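Long-range contacts in mandalate racemase/muconate lactonizing enzyme (Unidentified, PDB 4E4U), which is a putative mandelate racemase/muconate lactonizing enzyme of the enolase superfamily that probably acts on a carboxylate substrate: residues Lys2-Glu7 / Leu62-Pro67; Glu39-Thr44 / Gln280-Arg285; Gly118-Glu123 / Pro360-Gly365; Asp143-Ala148 / Cys187-Arg192; Ser215-Leu220 / Ala245-His250. All coordinates share one frame; numbering follows the deposited sequence.

The five contacts trace the two-domain build of an enolase-superfamily subunit. Interaction 1 lies within the N-terminal capping domain, on strand 3-12. Interaction 2 reaches the same three-stranded sheet through strand 35-40 and joins it to the barrel; its centre is about 21 Å from that of interaction 1. Interaction 3 ties two loops about 22 Å from interaction 2, centre to centre. Interactions 4 and 5 follow each other along the chain within the barrel, nested inside the loops closed by interactions 2 and 3. These two touch, where Cys187 packs on Leu220, and lie across the chain's centre from interaction 1. The capping domain is thus anchored to one side of a barrel whose outer helices pack in sequence.

Interaction 1: residues Lys2-Glu7 / Leu62-Pro67; sequences KIVSLE and LLNRDP
Ile3 docks on the loop 62-67 through both backbone and side chain. Its N donates to Arg65 O at 2.9 Å and nearly straight, 168° at the hydrogen. Its O accepts from Asn64 N at 2.7 Å in a more bent bond. A type II beta turn from Leu62 to Arg65 presents these two groups. Arg65 N closes it on Leu62 O. The Ile3 side chain can be followed outward. CB lies 3.8 Å from Arg65 O and a little farther from Leu62 O. CG1 is beside the backbone N (chi1 -58°), which turns it to Arg65 O and, at 4.2 Å, to Leu62 CD1. CD1, at the tip, meets Pro67 CB at 3.9 Å and then Pro67 CG. Lys2 runs alongside Asn64, both side chains pointing the same way. Its CA also makes a CH...O contact with Arg65 O. At the other end, a methyl of Leu63, CD1, sits 3.5 Å from Val4 O. Val4 and Ser5 form a classic beta bulge opposite Lys29. In one of its two conformers, Arg65 forms a salt bridge with Glu392 of a second subunit. The contact therefore fastens the start of edge strand 3-12 to the loop between helices 47-61 and 70-79. Strand 22-30 pairs with the strand, and Phe58 of helix 47-61 and Ile104 of helix 88-109 pack on Ile3.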
# COMPACT_ATOMS: atom_id res chain seq x y z
N LYS A 2 -34.30 -16.79 34.19
CA LYS A 2 -33.66 -15.48 34.28
C LYS A 2 -32.72 -15.34 35.48
O LYS A 2 -32.89 -16.01 36.50
CB LYS A 2 -34.70 -14.36 34.29
CG LYS A 2 -35.47 -14.25 35.59
CD LYS A 2 -36.58 -13.21 35.47
CE LYS A 2 -37.31 -13.03 36.80
NZ LYS A 2 -38.25 -11.87 36.77
N ILE A 3 -31.74 -14.45 35.36
CA ILE A 3 -30.81 -14.18 36.45
C ILE A 3 -31.48 -13.25 37.45
O ILE A 3 -31.97 -12.19 37.07
CB ILE A 3 -29.53 -13.49 35.94
CG1 ILE A 3 -28.83 -14.36 34.89
CG2 ILE A 3 -28.60 -13.19 37.11
CD1 ILE A 3 -28.39 -15.71 35.41
N VAL A 4 -31.50 -13.64 38.72
CA VAL A 4 -32.19 -12.83 39.71
C VAL A 4 -31.28 -12.25 40.79
O VAL A 4 -31.69 -11.36 41.53
CB VAL A 4 -33.37 -13.59 40.38
CG1 VAL A 4 -34.42 -13.96 39.34
CG2 VAL A 4 -32.87 -14.83 41.12
N SER A 5 -30.05 -12.75 40.89
CA SER A 5 -29.16 -12.27 41.94
C SER A 5 -27.68 -12.45 41.63
O SER A 5 -27.30 -13.32 40.84
CB SER A 5 -29.49 -12.92 43.28
OG SER A 5 -29.20 -14.30 43.26
N LEU A 6 -26.87 -11.63 42.29
CA LEU A 6 -25.43 -11.62 42.15
C LEU A 6 -24.79 -11.56 43.53
O LEU A 6 -25.27 -10.84 44.41
CB LEU A 6 -25.00 -10.38 41.37
CG LEU A 6 -23.55 -9.92 41.61
CD1 LEU A 6 -22.60 -10.81 40.85
CD2 LEU A 6 -23.35 -8.45 41.25
N GLU A 7 -23.70 -12.31 43.71
CA GLU A 7 -22.80 -12.12 44.84
C GLU A 7 -21.40 -11.90 44.29
O GLU A 7 -20.98 -12.61 43.37
CB GLU A 7 -22.74 -13.36 45.72
CG GLU A 7 -24.02 -13.74 46.43
CD GLU A 7 -23.85 -15.03 47.23
OE1 GLU A 7 -22.72 -15.56 47.28
OE2 GLU A 7 -24.84 -15.51 47.82
N LEU A 62 -27.88 -6.97 33.31
CA LEU A 62 -28.08 -8.42 33.43
C LEU A 62 -29.23 -8.84 34.34
O LEU A 62 -29.89 -9.85 34.07
CB LEU A 62 -26.79 -9.13 33.87
CG LEU A 62 -26.83 -10.67 33.89
CD1 LEU A 62 -27.28 -11.23 32.53
CD2 LEU A 62 -25.48 -11.23 34.28
N LEU A 63 -29.47 -8.10 35.41
CA LEU A 63 -30.56 -8.43 36.33
C LEU A 63 -31.87 -8.65 35.57
O LEU A 63 -32.26 -7.83 34.75
CB LEU A 63 -30.73 -7.35 37.39
CG LEU A 63 -31.91 -7.52 38.34
CD1 LEU A 63 -31.78 -8.78 39.19
CD2 LEU A 63 -32.08 -6.30 39.24
N ASN A 64 -32.50 -9.80 35.84
CA ASN A 64 -33.77 -10.20 35.25
C ASN A 64 -33.73 -10.59 33.77
O ASN A 64 -34.78 -10.71 33.13
CB ASN A 64 -34.88 -9.18 35.54
CG ASN A 64 -35.25 -9.16 37.00
OD1 ASN A 64 -35.31 -10.21 37.65
ND2 ASN A 64 -35.49 -7.98 37.54
N ARG A 65 -32.53 -10.83 33.25
CA ARG A 65 -32.36 -11.25 31.86
C ARG A 65 -32.07 -12.75 31.76
O ARG A 65 -31.59 -13.37 32.71
CB ARG A 65 -31.22 -10.46 31.20
CG ARG A 65 -31.45 -8.96 31.15
CD ARG A 65 -32.61 -8.57 30.24
NE ARG A 65 -32.85 -7.13 30.32
CZ ARG A 65 -33.83 -6.50 29.69
NH1 ARG A 65 -34.67 -7.17 28.91
NH2 ARG A 65 -33.97 -5.19 29.83
N ASP A 66 -32.35 -13.32 30.60
CA ASP A 66 -32.09 -14.73 30.34
C ASP A 66 -30.58 -14.96 30.20
O ASP A 66 -29.94 -14.31 29.38
CB ASP A 66 -32.81 -15.13 29.05
CG ASP A 66 -32.86 -16.62 28.82
OD1 ASP A 66 -31.87 -17.32 29.13
OD2 ASP A 66 -33.89 -17.10 28.30
N PRO A 67 -30.01 -15.90 30.97
CA PRO A 67 -28.57 -16.16 30.84
C PRO A 67 -28.13 -16.63 29.45
O PRO A 67 -26.96 -16.50 29.12
CB PRO A 67 -28.31 -17.27 31.87
CG PRO A 67 -29.64 -17.92 32.08
CD PRO A 67 -30.64 -16.79 31.97

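Interaction 2: residues Glu39-Thr44 / Gln280-Arg285; sequences EIYSAT and QLNVAR
Tyr41 and Asn282 both carry CG opposite the backbone N (chi1 -167° for Tyr41), and this brings the phenol ring and the amide together. The contact joins the capping domain to the (beta/alpha)7beta-type barrel of the enolase superfamily. Segment 39-44 leaves strand 35-40 of the cap; segment 280-285 follows barrel strand 278-279. Asn282 ND2 lies 3.8 Å above the plane of the Tyr41 ring, over its centre, with ring and amide planes only 13° apart. The amide is held by an Asx turn, in which OD1 accepts from Ala284 N in the carbonyl plane. ND2 also donates to His309 and Asn312, so both ends of the amide are fixed. Arg285 comes at the edge of the same ring, with NH1 3.5 Å from Tyr41 CE2. Its chain is bent at chi3, and the guanidinium plane stands 70° from the ring. The ring edge thus meets a guanidinium face. Arg285 NH1 donates to Glu259 O. The backbones are joined where Tyr41 N donates to Ala284 O at 3.0 Å. Beside this bond, Ala284 CB touches Glu39 O at 3.3 Å and Tyr41 CB at 3.7 Å. Two waters complete the seam. One accepts from Arg285 NE and donates to Tyr41 O. The other accepts from Arg285 NH2 and Ala43 N, bonds to Ser42 OG, and donates to Thr44 OG1 at 2.8 Å.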
# COMPACT_ATOMS: atom_id res chain seq x y z
N GLU A 39 -15.24 -15.15 36.78
CA GLU A 39 -14.10 -14.40 37.29
C GLU A 39 -13.86 -13.19 36.40
O GLU A 39 -14.05 -13.25 35.18
CB GLU A 39 -12.83 -15.27 37.35
CG GLU A 39 -11.65 -14.53 37.95
CD GLU A 39 -10.49 -15.42 38.38
OE1 GLU A 39 -10.57 -16.66 38.25
OE2 GLU A 39 -9.49 -14.85 38.86
N ILE A 40 -13.47 -12.09 37.04
CA ILE A 40 -13.23 -10.82 36.38
C ILE A 40 -11.74 -10.49 36.44
O ILE A 40 -11.14 -10.57 37.51
CB ILE A 40 -14.04 -9.71 37.07
CG1 ILE A 40 -15.53 -9.95 36.84
CG2 ILE A 40 -13.59 -8.32 36.62
CD1 ILE A 40 -16.45 -9.09 37.67
N TYR A 41 -11.15 -10.14 35.30
CA TYR A 41 -9.74 -9.76 35.25
C TYR A 41 -9.67 -8.28 34.91
O TYR A 41 -9.86 -7.89 33.76
CB TYR A 41 -8.98 -10.58 34.21
CG TYR A 41 -7.47 -10.49 34.30
CD1 TYR A 41 -6.79 -11.10 35.34
CD2 TYR A 41 -6.72 -9.81 33.34
CE1 TYR A 41 -5.41 -11.04 35.43
CE2 TYR A 41 -5.33 -9.74 33.43
CZ TYR A 41 -4.69 -10.36 34.48
OH TYR A 41 -3.31 -10.31 34.60
N SER A 42 -9.44 -7.46 35.93
CA SER A 42 -9.39 -6.01 35.74
C SER A 42 -8.80 -5.37 36.98
O SER A 42 -9.31 -5.58 38.09
CB SER A 42 -10.79 -5.46 35.51
OG SER A 42 -10.74 -4.10 35.14
N ALA A 43 -7.75 -4.59 36.81
CA ALA A 43 -7.09 -3.95 37.94
C ALA A 43 -6.72 -2.49 37.68
O ALA A 43 -5.85 -1.95 38.35
CB ALA A 43 -5.86 -4.75 38.38
N THR A 44 -7.39 -1.86 36.72
CA THR A 44 -7.24 -0.42 36.54
C THR A 44 -7.54 0.29 37.87
O THR A 44 -6.82 1.21 38.27
CB THR A 44 -8.20 0.10 35.47
OG1 THR A 44 -8.01 -0.65 34.27
CG2 THR A 44 -7.94 1.57 35.18
N GLN A 280 -2.78 -14.07 23.07
CA GLN A 280 -2.83 -14.40 24.48
C GLN A 280 -4.01 -13.73 25.18
O GLN A 280 -3.86 -13.05 26.20
CB GLN A 280 -1.51 -14.03 25.14
CG GLN A 280 -0.33 -14.73 24.49
CD GLN A 280 0.99 -14.26 25.04
OE1 GLN A 280 1.29 -13.07 25.05
NE2 GLN A 280 1.81 -15.22 25.48
N LEU A 281 -5.19 -13.94 24.62
CA LEU A 281 -6.40 -13.43 25.24
C LEU A 281 -6.56 -14.00 26.65
O LEU A 281 -6.19 -15.15 26.92
CB LEU A 281 -7.62 -13.78 24.37
CG LEU A 281 -7.92 -15.27 24.17
CD1 LEU A 281 -8.84 -15.84 25.25
CD2 LEU A 281 -8.54 -15.51 22.80
N ASN A 282 -7.11 -13.19 27.55
CA ASN A 282 -7.57 -13.68 28.84
C ASN A 282 -9.09 -13.65 28.79
O ASN A 282 -9.69 -12.58 28.57
CB ASN A 282 -7.02 -12.83 29.98
CG ASN A 282 -7.37 -13.40 31.35
OD1 ASN A 282 -8.53 -13.69 31.63
ND2 ASN A 282 -6.36 -13.55 32.20
N VAL A 283 -9.72 -14.81 28.97
CA VAL A 283 -11.17 -14.93 28.83
C VAL A 283 -11.93 -14.08 29.83
O VAL A 283 -13.10 -13.76 29.62
CB VAL A 283 -11.67 -16.40 28.91
CG1 VAL A 283 -11.10 -17.22 27.78
CG2 VAL A 283 -11.33 -17.03 30.26
N ALA A 284 -11.27 -13.73 30.93
CA ALA A 284 -11.86 -12.88 31.97
C ALA A 284 -11.66 -11.38 31.72
O ALA A 284 -12.08 -10.55 32.53
CB ALA A 284 -11.33 -13.28 33.34
N ARG A 285 -11.03 -11.04 30.60
CA ARG A 285 -10.85 -9.64 30.19
C ARG A 285 -11.48 -9.31 28.83
O ARG A 285 -11.94 -8.18 28.63
CB ARG A 285 -9.36 -9.27 30.15
CG ARG A 285 -9.04 -8.02 29.33
CD ARG A 285 -7.64 -7.53 29.61
NE ARG A 285 -7.61 -6.72 30.83
CZ ARG A 285 -6.53 -6.46 31.56
NH1 ARG A 285 -5.35 -6.99 31.24
NH2 ARG A 285 -6.63 -5.67 32.61
O HOH W 1 -9.93 -5.67 32.07
O HOH W 2 -8.19 -3.44 33.88

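Interaction 3: residues Gly118-Glu123 / Pro360-Gly365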
# COMPACT_ATOMS: atom_id res chain seq x y z
N GLY A 118 -18.66 -25.56 20.08
CA GLY A 118 -17.96 -26.17 18.96
C GLY A 118 -17.63 -27.63 19.18
O GLY A 118 -17.33 -28.35 18.23
N GLY A 119 -17.65 -28.06 20.43
CA GLY A 119 -17.41 -29.46 20.74
C GLY A 119 -15.95 -29.76 21.00
O GLY A 119 -15.05 -29.08 20.50
N ARG A 120 -15.71 -30.81 21.78
CA ARG A 120 -14.35 -31.22 22.09
C ARG A 120 -13.52 -31.46 20.83
O ARG A 120 -13.98 -32.10 19.88
CB ARG A 120 -14.36 -32.48 22.95
CG ARG A 120 -12.96 -32.94 23.37
CD ARG A 120 -12.99 -34.31 24.00
NE ARG A 120 -13.52 -34.31 25.36
CZ ARG A 120 -12.81 -33.99 26.44
NH1 ARG A 120 -11.54 -33.62 26.31
NH2 ARG A 120 -13.37 -34.04 27.64
N ILE A 121 -12.31 -30.93 20.84
CA ILE A 121 -11.28 -31.27 19.86
C ILE A 121 -10.13 -31.97 20.57
O ILE A 121 -9.60 -32.97 20.09
CB ILE A 121 -10.75 -30.01 19.14
CG1 ILE A 121 -11.86 -29.40 18.29
CG2 ILE A 121 -9.52 -30.33 18.30
CD1 ILE A 121 -11.52 -28.05 17.73
N HIS A 122 -9.77 -31.46 21.74
CA HIS A 122 -8.60 -31.94 22.46
C HIS A 122 -8.97 -32.80 23.65
O HIS A 122 -9.84 -32.44 24.44
CB HIS A 122 -7.78 -30.74 22.93
CG HIS A 122 -7.45 -29.79 21.82
ND1 HIS A 122 -6.51 -30.08 20.85
CD2 HIS A 122 -7.97 -28.59 21.49
CE1 HIS A 122 -6.45 -29.08 19.99
NE2 HIS A 122 -7.33 -28.16 20.36
N GLU A 123 -8.31 -33.94 23.76
CA GLU A 123 -8.48 -34.79 24.93
C GLU A 123 -7.71 -34.22 26.12
O GLU A 123 -8.12 -34.39 27.28
CB GLU A 123 -8.04 -36.22 24.63
CG GLU A 123 -8.87 -36.90 23.55
CD GLU A 123 -10.34 -37.04 23.92
OE1 GLU A 123 -10.67 -37.02 25.12
OE2 GLU A 123 -11.17 -37.19 22.99
N PRO A 360 -9.27 -31.53 30.70
CA PRO A 360 -10.54 -30.81 30.88
C PRO A 360 -11.59 -31.60 31.65
O PRO A 360 -11.69 -32.82 31.51
CB PRO A 360 -11.02 -30.59 29.44
CG PRO A 360 -9.77 -30.63 28.62
CD PRO A 360 -8.90 -31.65 29.29
N SER A 361 -12.38 -30.90 32.45
CA SER A 361 -13.50 -31.50 33.16
C SER A 361 -14.54 -32.05 32.19
O SER A 361 -14.70 -31.53 31.08
CB SER A 361 -14.15 -30.46 34.07
OG SER A 361 -15.30 -30.97 34.69
N ASN A 362 -15.24 -33.11 32.60
CA ASN A 362 -16.38 -33.63 31.86
C ASN A 362 -17.70 -33.19 32.48
O ASN A 362 -18.78 -33.59 32.02
CB ASN A 362 -16.31 -35.16 31.79
CG ASN A 362 -15.12 -35.65 30.98
OD1 ASN A 362 -14.85 -35.14 29.89
ND2 ASN A 362 -14.39 -36.62 31.52
N GLU A 363 -17.62 -32.37 33.51
CA GLU A 363 -18.80 -31.91 34.23
C GLU A 363 -19.52 -30.78 33.48
O GLU A 363 -18.91 -30.09 32.66
CB GLU A 363 -18.43 -31.46 35.64
CG GLU A 363 -18.03 -32.63 36.54
CD GLU A 363 -19.04 -33.76 36.50
OE1 GLU A 363 -20.19 -33.56 36.96
OE2 GLU A 363 -18.69 -34.86 36.00
N PRO A 364 -20.83 -30.62 33.74
CA PRO A 364 -21.58 -29.57 33.04
C PRO A 364 -21.10 -28.16 33.39
O PRO A 364 -20.53 -27.92 34.46
CB PRO A 364 -23.02 -29.77 33.55
CG PRO A 364 -23.07 -31.22 33.95
CD PRO A 364 -21.71 -31.50 34.53
N GLY A 365 -21.32 -27.23 32.46
CA GLY A 365 -20.93 -25.85 32.68
C GLY A 365 -19.44 -25.64 32.55
O GLY A 365 -18.79 -26.24 31.68
O HOH W 3 -11.26 -34.34 29.34
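Arg120 reaches across to Pro360 and Asn362 with its guanidinium. The chain runs out extended through chi1 and chi2, then bends at chi3 (-75°). The bend carries the head group back over its own loop, where NH1 donates to His122 O at 2.8 Å. That bond uses a carbonyl lone pair but is tilted 17° from the guanidinium plane. Glu123 OE1 adds a long salt bridge to NH1; it lies well out of that plane, so only the charges meet. NH2 faces the other segment. A water accepts from NH2 at 2.7 Å and donates to Pro360 O at 2.7 Å, bridging the two loops. Asn362 OD1 lies 2.9 Å from NH2, near the guanidinium plane. The Asn362 amide plane is turned 64° from the guanidinium, and CG sits beside the backbone N. The Pro360 ring completes the contact, with CD 3.5 Å from Glu123 O and CG obliquely near Arg120 NH1. Ser361 points away from the other loop. Its OG accepts from Glu363 N, and its O accepts from Tyr114 OH. Thr325 of helix 314-325 touches both Arg120 and Pro360. Arg120 also packs on His69 of a neighbouring subunit. Together these features are those of a water-bridged loop-loop contact at the surface, centred on one arginine, with an ST turn shaping the partner loop. It joins the loops that precede strand 125-130 and follow strand 357-359, antiparallel neighbours in the same mixed sheet.

Interaction 4: residues Asp143-Ala148 / Cys187-Arg192; sequences DDPDLA and CELFCR
Phe190 receives Pro145 over one face. Pro145 CA lies 3.7 Å from the ring centroid and 12° off its normal, a CH-pi contact at the middle of the ring. On the same residue, Pro145 CB touches Phe190 CD1 at 3.7 Å. Asp143 O comes to the ring edge instead, 3.4 Å from Phe190 CE1. Ala148 CB approaches obliquely and meets CE2 at 3.6 Å. Farther out, the Leu189 methyl CD2 packs on Pro145 CG at 3.9 Å; Leu189 chi1 of -175° directs the branch there. No hydrogen bond crosses the contact. The second shell fixes the proline end. Asp144 is the N-cap of helix 145-158, and its OD1 accepts from two amides. Asp146 N meets it nearly in line with the C-O bond, Leu147 N from above the carboxylate plane. Asp141 in turn accepts from the amides of Asp143 and Asp144. Asp146 forms a salt bridge with Arg193, adding a charged tie to helix 181-198. The contact thus sets the first turn of helix 145-158 against helix 181-198, two successive outer helices of the barrel. Pro167 in the intervening connection also touches Phe190, while Cys191 packs inward on strand 203-206.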
# COMPACT_ATOMS: atom_id res chain seq x y z
N ASP A 143 16.32 -13.10 39.08
CA ASP A 143 17.55 -12.47 38.62
C ASP A 143 18.65 -13.48 38.27
O ASP A 143 19.54 -13.19 37.46
CB ASP A 143 18.04 -11.49 39.69
CG ASP A 143 19.42 -10.94 39.40
OD1 ASP A 143 19.56 -10.11 38.48
OD2 ASP A 143 20.38 -11.34 40.11
N ASP A 144 18.58 -14.66 38.86
CA ASP A 144 19.63 -15.67 38.74
C ASP A 144 19.33 -16.65 37.61
O ASP A 144 18.39 -17.44 37.71
CB ASP A 144 19.75 -16.42 40.07
CG ASP A 144 20.98 -17.31 40.15
OD1 ASP A 144 21.39 -17.88 39.12
OD2 ASP A 144 21.53 -17.44 41.26
N PRO A 145 20.13 -16.63 36.54
CA PRO A 145 19.85 -17.50 35.39
C PRO A 145 20.05 -18.98 35.70
O PRO A 145 19.40 -19.82 35.08
CB PRO A 145 20.87 -17.05 34.34
CG PRO A 145 21.97 -16.43 35.12
CD PRO A 145 21.31 -15.78 36.31
N ASP A 146 20.95 -19.30 36.62
CA ASP A 146 21.20 -20.69 36.97
C ASP A 146 20.06 -21.28 37.81
O ASP A 146 19.69 -22.44 37.63
CB ASP A 146 22.56 -20.83 37.66
CG ASP A 146 23.71 -20.50 36.73
OD1 ASP A 146 23.71 -20.99 35.58
OD2 ASP A 146 24.61 -19.74 37.15
N LEU A 147 19.50 -20.48 38.72
CA LEU A 147 18.31 -20.90 39.46
C LEU A 147 17.14 -21.11 38.50
O LEU A 147 16.37 -22.06 38.65
CB LEU A 147 17.92 -19.87 40.52
CG LEU A 147 18.68 -19.85 41.84
CD1 LEU A 147 18.11 -18.76 42.72
CD2 LEU A 147 18.60 -21.21 42.53
N ALA A 148 17.01 -20.22 37.53
CA ALA A 148 15.97 -20.36 36.51
C ALA A 148 16.16 -21.66 35.74
O ALA A 148 15.21 -22.41 35.52
CB ALA A 148 15.98 -19.17 35.56
N CYS A 187 19.34 -11.11 29.37
CA CYS A 187 18.26 -11.78 28.66
C CYS A 187 18.80 -12.95 27.85
O CYS A 187 18.24 -14.05 27.86
CB CYS A 187 17.53 -10.81 27.73
SG CYS A 187 16.55 -9.55 28.56
N GLU A 188 19.91 -12.70 27.16
CA GLU A 188 20.57 -13.71 26.35
C GLU A 188 21.08 -14.85 27.23
O GLU A 188 20.94 -16.03 26.88
CB GLU A 188 21.73 -13.07 25.59
CG GLU A 188 21.93 -13.62 24.21
CD GLU A 188 23.09 -12.98 23.49
OE1 GLU A 188 23.27 -11.73 23.57
OE2 GLU A 188 23.83 -13.73 22.83
N LEU A 189 21.67 -14.50 28.38
CA LEU A 189 22.22 -15.50 29.30
C LEU A 189 21.15 -16.40 29.89
O LEU A 189 21.36 -17.61 30.04
CB LEU A 189 23.03 -14.82 30.41
CG LEU A 189 23.75 -15.78 31.35
CD1 LEU A 189 24.71 -16.67 30.58
CD2 LEU A 189 24.48 -15.01 32.43
N PHE A 190 19.99 -15.83 30.24
CA PHE A 190 18.87 -16.64 30.71
C PHE A 190 18.48 -17.66 29.65
O PHE A 190 18.29 -18.84 29.95
CB PHE A 190 17.67 -15.77 31.06
CG PHE A 190 17.57 -15.43 32.52
CD1 PHE A 190 18.44 -14.50 33.09
CD2 PHE A 190 16.60 -16.01 33.31
CE1 PHE A 190 18.34 -14.17 34.44
CE2 PHE A 190 16.49 -15.69 34.66
CZ PHE A 190 17.36 -14.77 35.22
N CYS A 191 18.35 -17.22 28.40
CA CYS A 191 17.98 -18.14 27.34
C CYS A 191 19.04 -19.23 27.16
O CYS A 191 18.71 -20.40 26.99
CB CYS A 191 17.73 -17.41 26.02
SG CYS A 191 16.22 -16.44 26.03
N ARG A 192 20.31 -18.84 27.23
CA ARG A 192 21.39 -19.79 27.06
C ARG A 192 21.35 -20.87 28.14
O ARG A 192 21.42 -22.07 27.85
CB ARG A 192 22.74 -19.08 27.09
CG ARG A 192 23.91 -20.00 26.85
CD ARG A 192 25.23 -19.25 26.89
NE ARG A 192 26.37 -20.14 26.69
CZ ARG A 192 26.98 -20.31 25.53
NH1 ARG A 192 26.57 -19.64 24.46
NH2 ARG A 192 28.01 -21.15 25.43

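Interaction 5: residues Ser215-Leu220 / Ala245-His250; sequences SSAIRL and AQVAKH
Ile218 and Val247 bring their CA atoms to 5.7 Å, the nearest backbone approach between the two helices. The short axes run roughly parallel, with a crossing angle of -25°, and come within 9.1 Å. His250 N bonds to Val247 O at 3.0 Å and only weakly to Gln246 O. The parallel course fits successive outer helices of a barrel built from beta-alpha units. Ile218 carries most of the contact. Its CG1 lies beside the backbone N (chi1 -70°), and the chain extends on to CD1 towards the partner segment. CD1 lies 3.8 Å from both Gln246 O and His250 CB. It also meets the imidazole obliquely, close to CG and CD2. CG1 and CG2 of Ile218 both lean on His250 CB as well, so three carbons of Ile218 rest against that methylene. Next to it, Ala217 CB meets Val247 CG2 at 3.8 Å, with Val247 CG1 slightly farther. The small alanine thus abuts the fork of the valine, and Val247 CG2 is also 4.4 Å from Ile218 CG1. Nothing polar bridges the two segments, but His250 O accepts from Lys222 NZ one turn beyond on helix 214-224. Ile218 packs on Ser252 of a neighbouring subunit, and His250 on Lys249 of that neighbouring subunit. Towards the barrel, Phe232 of strand 231-233 touches both Ala217 and Val247, while Ile255 of strand 255-257 packs on Val247. The two helices thus flank strand 231-233, with helix 181-198 on the far side of Leu220.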
# COMPACT_ATOMS: atom_id res chain seq x y z
N SER A 215 12.44 -0.30 18.76
CA SER A 215 13.83 -0.40 18.34
C SER A 215 14.65 -1.25 19.32
O SER A 215 15.58 -1.97 18.92
CB SER A 215 14.46 0.99 18.16
OG SER A 215 14.63 1.63 19.41
N SER A 216 14.29 -1.19 20.60
CA SER A 216 14.94 -1.98 21.63
C SER A 216 14.51 -3.44 21.56
O SER A 216 15.34 -4.35 21.67
CB SER A 216 14.65 -1.40 23.01
OG SER A 216 15.23 -2.16 24.05
N ALA A 217 13.21 -3.67 21.36
CA ALA A 217 12.70 -5.02 21.17
C ALA A 217 13.38 -5.73 20.00
O ALA A 217 13.67 -6.92 20.07
CB ALA A 217 11.20 -5.01 21.00
N ILE A 218 13.63 -4.99 18.93
CA ILE A 218 14.32 -5.57 17.77
C ILE A 218 15.77 -5.94 18.10
O ILE A 218 16.24 -7.03 17.74
CB ILE A 218 14.20 -4.63 16.54
CG1 ILE A 218 12.75 -4.64 16.05
CG2 ILE A 218 15.16 -5.04 15.42
CD1 ILE A 218 12.42 -3.51 15.10
N ARG A 219 16.49 -5.05 18.79
CA ARG A 219 17.84 -5.37 19.25
C ARG A 219 17.84 -6.64 20.10
O ARG A 219 18.70 -7.51 19.93
CB ARG A 219 18.45 -4.20 20.05
CG ARG A 219 18.90 -3.04 19.18
CD ARG A 219 19.45 -1.91 20.02
NE ARG A 219 20.66 -2.27 20.75
CZ ARG A 219 21.13 -1.59 21.79
NH1 ARG A 219 20.50 -0.51 22.23
NH2 ARG A 219 22.25 -1.99 22.39
N LEU A 220 16.86 -6.76 20.99
CA LEU A 220 16.77 -7.93 21.85
C LEU A 220 16.46 -9.19 21.04
O LEU A 220 17.09 -10.23 21.21
CB LEU A 220 15.71 -7.72 22.94
CG LEU A 220 15.46 -8.94 23.84
CD1 LEU A 220 16.75 -9.44 24.50
CD2 LEU A 220 14.40 -8.60 24.90
N ALA A 245 3.87 -4.59 15.21
CA ALA A 245 4.10 -5.20 13.91
C ALA A 245 5.52 -4.94 13.38
O ALA A 245 6.08 -5.78 12.68
CB ALA A 245 3.07 -4.75 12.89
N GLN A 246 6.08 -3.78 13.71
CA GLN A 246 7.45 -3.49 13.33
C GLN A 246 8.42 -4.51 13.92
O GLN A 246 9.38 -4.93 13.27
CB GLN A 246 7.82 -2.07 13.74
CG GLN A 246 7.39 -1.03 12.72
CD GLN A 246 7.98 -1.28 11.35
OE1 GLN A 246 9.19 -1.51 11.21
NE2 GLN A 246 7.13 -1.25 10.32
N VAL A 247 8.17 -4.91 15.16
CA VAL A 247 9.01 -5.93 15.80
C VAL A 247 8.85 -7.26 15.05
O VAL A 247 9.83 -7.91 14.69
CB VAL A 247 8.70 -6.09 17.30
CG1 VAL A 247 9.63 -7.12 17.92
CG2 VAL A 247 8.83 -4.76 18.03
N ALA A 248 7.60 -7.64 14.79
CA ALA A 248 7.34 -8.90 14.09
C ALA A 248 8.03 -8.95 12.72
O ALA A 248 8.55 -9.98 12.31
CB ALA A 248 5.85 -9.12 13.94
N LYS A 249 8.05 -7.82 12.02
CA LYS A 249 8.67 -7.75 10.70
C LYS A 249 10.17 -7.99 10.75
O LYS A 249 10.76 -8.45 9.77
CB LYS A 249 8.38 -6.39 10.05
CG LYS A 249 6.95 -6.25 9.58
CD LYS A 249 6.63 -4.82 9.20
CE LYS A 249 5.12 -4.64 9.01
NZ LYS A 249 4.72 -3.21 8.86
N HIS A 250 10.79 -7.68 11.89
CA HIS A 250 12.24 -7.69 12.00
C HIS A 250 12.81 -8.87 12.78
O HIS A 250 14.00 -8.90 13.07
CB HIS A 250 12.73 -6.38 12.62
CG HIS A 250 12.78 -5.24 11.65
ND1 HIS A 250 13.89 -4.98 10.87
CD2 HIS A 250 11.85 -4.32 11.30
CE1 HIS A 250 13.65 -3.94 10.10
NE2 HIS A 250 12.42 -3.52 10.34